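Local coordinates for imelysin (Bacteroides ovatus ATCC 8483, PDB 3OYV), which belongs to the imelysin-like family implicated in bacterial iron uptake and probably acts at the outer membrane, its precise activity being uncertain, at residues 240-245 and 286-291. Numbering follows the deposited sequence. Where two conformers were deposited one is given.
Sequences PTYKSL and EAFLFG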
ATOM      1  N   PRO A 240      -6.523 -13.359  -0.857  1.00  8.96           N
ATOM      2  CA  PRO A 240      -7.753 -12.547  -0.758  1.00 10.12           C
ATOM      3  C   PRO A 240      -7.535 -11.056  -0.803  1.00  8.28           C
ATOM      4  O   PRO A 240      -8.384 -10.315  -1.314  1.00 10.30           O
ATOM      5  CB  PRO A 240      -8.392 -13.034   0.543  1.00 10.39           C
ATOM      6  CG  PRO A 240      -7.893 -14.451   0.719  1.00 11.95           C
ATOM      7  CD  PRO A 240      -6.460 -14.372   0.217  1.00  9.88           C
ATOM      8  N   THR A 241      -6.440 -10.575  -0.217  1.00  9.21           N
ATOM      9  CA  THR A 241      -6.146  -9.160  -0.307  1.00  8.61           C
ATOM     10  C   THR A 241      -5.899  -8.737  -1.759  1.00  8.40           C
ATOM     11  O   THR A 241      -6.431  -7.695  -2.200  1.00 10.30           O
ATOM     12  CB  THR A 241      -4.949  -8.771   0.597  1.00  8.45           C
ATOM     13  OG1 THR A 241      -5.287  -9.110   1.951  1.00  9.68           O
ATOM     14  CG2 THR A 241      -4.634  -7.299   0.493  1.00  9.61           C
ATOM     15  N   TYR A 242      -5.140  -9.538  -2.504  1.00  8.69           N
ATOM     16  CA  TYR A 242      -4.900  -9.194  -3.894  1.00  8.82           C
ATOM     17  C   TYR A 242      -6.171  -9.371  -4.760  1.00 10.35           C
ATOM     18  O   TYR A 242      -6.350  -8.634  -5.729  1.00 10.24           O
ATOM     19  CB  TYR A 242      -3.733  -9.954  -4.454  1.00  8.88           C
ATOM     20  CG  TYR A 242      -2.393  -9.559  -3.900  1.00  9.87           C
ATOM     21  CD1 TYR A 242      -2.074  -8.236  -3.641  1.00 10.09           C
ATOM     22  CD2 TYR A 242      -1.410 -10.515  -3.727  1.00  9.29           C
ATOM     23  CE1 TYR A 242      -0.794  -7.872  -3.159  1.00  9.61           C
ATOM     24  CE2 TYR A 242      -0.147 -10.170  -3.290  1.00  9.58           C
ATOM     25  CZ  TYR A 242       0.170  -8.856  -3.016  1.00  9.81           C
ATOM     26  OH  TYR A 242       1.470  -8.553  -2.637  1.00 11.33           O
ATOM     27  N   LYS A 243      -7.035 -10.320  -4.412  1.00  9.80           N
ATOM     28  CA  LYS A 243      -8.331 -10.440  -5.096  0.60 11.21           C
ATOM     29  C   LYS A 243      -9.143  -9.170  -4.895  1.00 10.61           C
ATOM     30  O   LYS A 243      -9.719  -8.623  -5.843  1.00 10.74           O
ATOM     31  CB  LYS A 243      -9.135 -11.649  -4.587  0.60 11.06           C
ATOM     32  CG  LYS A 243     -10.390 -11.923  -5.429  0.60 13.11           C
ATOM     33  CD  LYS A 243     -11.174 -13.101  -4.841  0.60 17.15           C
ATOM     34  CE  LYS A 243     -12.409 -13.418  -5.672  0.60 20.83           C
ATOM     35  NZ  LYS A 243     -13.157 -14.626  -5.203  0.60 24.52           N
ATOM     36  N   SER A 244      -9.191  -8.691  -3.670  1.00  9.39           N
ATOM     37  CA  SER A 244      -9.933  -7.460  -3.340  0.50 10.03           C
ATOM     38  C   SER A 244      -9.343  -6.270  -4.096  1.00  9.49           C
ATOM     39  O   SER A 244     -10.062  -5.446  -4.643  1.00 10.60           O
ATOM     40  CB  SER A 244      -9.948  -7.177  -1.817  0.50  8.72           C
ATOM     41  OG  SER A 244     -10.681  -6.008  -1.491  0.50  9.29           O
ATOM     42  N   LEU A 245      -8.010  -6.198  -4.119  1.00  9.70           N
ATOM     43  CA  LEU A 245      -7.326  -5.121  -4.838  1.00  9.73           C
ATOM     44  C   LEU A 245      -7.696  -5.141  -6.318  1.00  9.17           C
ATOM     45  O   LEU A 245      -7.958  -4.066  -6.906  1.00 10.38           O
ATOM     46  CB  LEU A 245      -5.819  -5.252  -4.645  1.00 11.79           C
ATOM     47  CG  LEU A 245      -4.948  -4.250  -5.398  1.00 10.15           C
ATOM     48  CD1 LEU A 245      -5.218  -2.814  -4.933  1.00 12.18           C
ATOM     49  CD2 LEU A 245      -3.474  -4.625  -5.240  1.00 12.35           C
ATOM     50  N   GLU A 286       0.826  -4.010   2.462  1.00  9.13           N
ATOM     51  CA  GLU A 286       2.212  -3.533   2.473  0.60  9.74           C
ATOM     52  C   GLU A 286       3.143  -4.238   3.453  1.00 11.09           C
ATOM     53  O   GLU A 286       4.334  -3.997   3.405  1.00 11.19           O
ATOM     54  CB  GLU A 286       2.293  -2.016   2.600  0.60  9.08           C
ATOM     55  CG  GLU A 286       1.663  -1.273   1.425  0.60 11.36           C
ATOM     56  CD  GLU A 286       1.801   0.245   1.494  0.60  9.89           C
ATOM     57  OE1 GLU A 286       2.830   0.768   2.002  0.60 12.64           O
ATOM     58  OE2 GLU A 286       0.880   0.923   1.040  0.60 12.33           O
ATOM     59  N   ALA A 287       2.626  -5.145   4.295  1.00 10.60           N
ATOM     60  CA  ALA A 287       3.478  -6.057   5.068  1.00 10.48           C
ATOM     61  C   ALA A 287       3.972  -7.253   4.260  1.00 10.52           C
ATOM     62  O   ALA A 287       4.781  -8.025   4.759  1.00 11.14           O
ATOM     63  CB  ALA A 287       2.780  -6.527   6.362  1.00 10.30           C
ATOM     64  N   PHE A 288       3.496  -7.417   3.014  1.00  9.50           N
ATOM     65  CA  PHE A 288       3.943  -8.489   2.150  1.00  9.81           C
ATOM     66  C   PHE A 288       4.396  -7.962   0.798  1.00  9.83           C
ATOM     67  O   PHE A 288       3.960  -8.444  -0.256  1.00 10.33           O
ATOM     68  CB  PHE A 288       2.968  -9.684   2.039  1.00 11.25           C
ATOM     69  CG  PHE A 288       1.499  -9.350   1.991  1.00  9.85           C
ATOM     70  CD1 PHE A 288       0.780  -9.176   3.151  1.00 10.20           C
ATOM     71  CD2 PHE A 288       0.801  -9.387   0.793  1.00 10.17           C
ATOM     72  CE1 PHE A 288      -0.599  -8.984   3.139  1.00 11.17           C
ATOM     73  CE2 PHE A 288      -0.557  -9.197   0.748  1.00 10.87           C
ATOM     74  CZ  PHE A 288      -1.285  -9.001   1.921  1.00 10.85           C
ATOM     75  N   LEU A 289       5.311  -6.988   0.828  1.00  9.91           N
ATOM     76  CA  LEU A 289       5.935  -6.473  -0.396  1.00 11.27           C
ATOM     77  C   LEU A 289       7.108  -7.370  -0.799  1.00 11.82           C
ATOM     78  O   LEU A 289       8.285  -6.979  -0.740  1.00 13.76           O
ATOM     79  CB  LEU A 289       6.353  -5.016  -0.217  1.00 11.31           C
ATOM     80  CG  LEU A 289       5.230  -3.992  -0.014  1.00 12.95           C
ATOM     81  CD1 LEU A 289       5.752  -2.629   0.482  1.00 14.62           C
ATOM     82  CD2 LEU A 289       4.408  -3.812  -1.310  1.00 13.66           C
ATOM     83  N   PHE A 290       6.776  -8.604  -1.169  1.00 10.80           N
ATOM     84  CA  PHE A 290       7.729  -9.566  -1.673  1.00 11.51           C
ATOM     85  C   PHE A 290       7.089 -10.396  -2.760  1.00 11.88           C
ATOM     86  O   PHE A 290       5.884 -10.344  -2.963  1.00 12.50           O
ATOM     87  CB  PHE A 290       8.290 -10.479  -0.556  1.00 12.77           C
ATOM     88  CG  PHE A 290       7.314 -11.489  -0.017  1.00 13.15           C
ATOM     89  CD1 PHE A 290       6.496 -11.179   1.068  1.00 15.09           C
ATOM     90  CD2 PHE A 290       7.259 -12.750  -0.549  1.00 14.50           C
ATOM     91  CE1 PHE A 290       5.632 -12.148   1.576  1.00 14.40           C
ATOM     92  CE2 PHE A 290       6.389 -13.705  -0.067  1.00 16.83           C
ATOM     93  CZ  PHE A 290       5.595 -13.411   1.002  1.00 15.73           C
ATOM     94  N   GLY A 291       7.903 -11.149  -3.490  1.00 13.13           N
ATOM     95  CA  GLY A 291       7.399 -11.931  -4.595  1.00 12.72           C
ATOM     96  C   GLY A 291       6.973 -11.010  -5.720  1.00 12.50           C
ATOM     97  O   GLY A 291       7.609  -9.973  -5.947  1.00 12.99           O
TER
HETATM   98  O   HOH W   1       3.472  -9.946  -4.128  1.00 11.16           O
HETATM   99  O   HOH W   2       1.774  -6.216  -1.420  1.00 11.45           O
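Phe288 and Tyr242 form an offset edge-to-face aromatic pair in this mostly helical imelysin-like fold. The pair joins the long helix 223-261, close to its kink at Pro240, to the loop after helix 265-283. The ring centroids lie 5.5 Å apart and the planes meet at 76°. The bond from CA to CB of Phe288 points toward the helix, and the CD2, CE2 and CZ side of the ring makes the contacts. Its CD2 meets the phenol oxygen, 3.6 Å from Tyr242 OH. The next atom, CE2, sits over one face of the tyrosine, 3.8 Å from Tyr242 CZ. CZ, at the tip, ends against Thr241, whose CB lies in the plane of the phenyl ring, 3.9 Å from Phe288 CZ. Thr241 OG1 bonds back to Val237 O, one turn earlier. That fits its torsion, with OG1 beside the backbone N (chi1 -59°) and CG2 anti to it. Beyond the pair, Tyr233 and Val237 also touch Phe288, and Trp46 meets the tyrosine ring. Two waters bond to the hydroxyl. Water 2 lies in the tyrosine ring plane and gives a weak bond to Phe288 O. A phenylalanine in place of Tyr242 would probably leave both waters without their phenol partner and break the water link to the loop backbone. Water 1 lies 2.9 Å from Tyr242 OH and donates to Phe290 O at 2.7 Å.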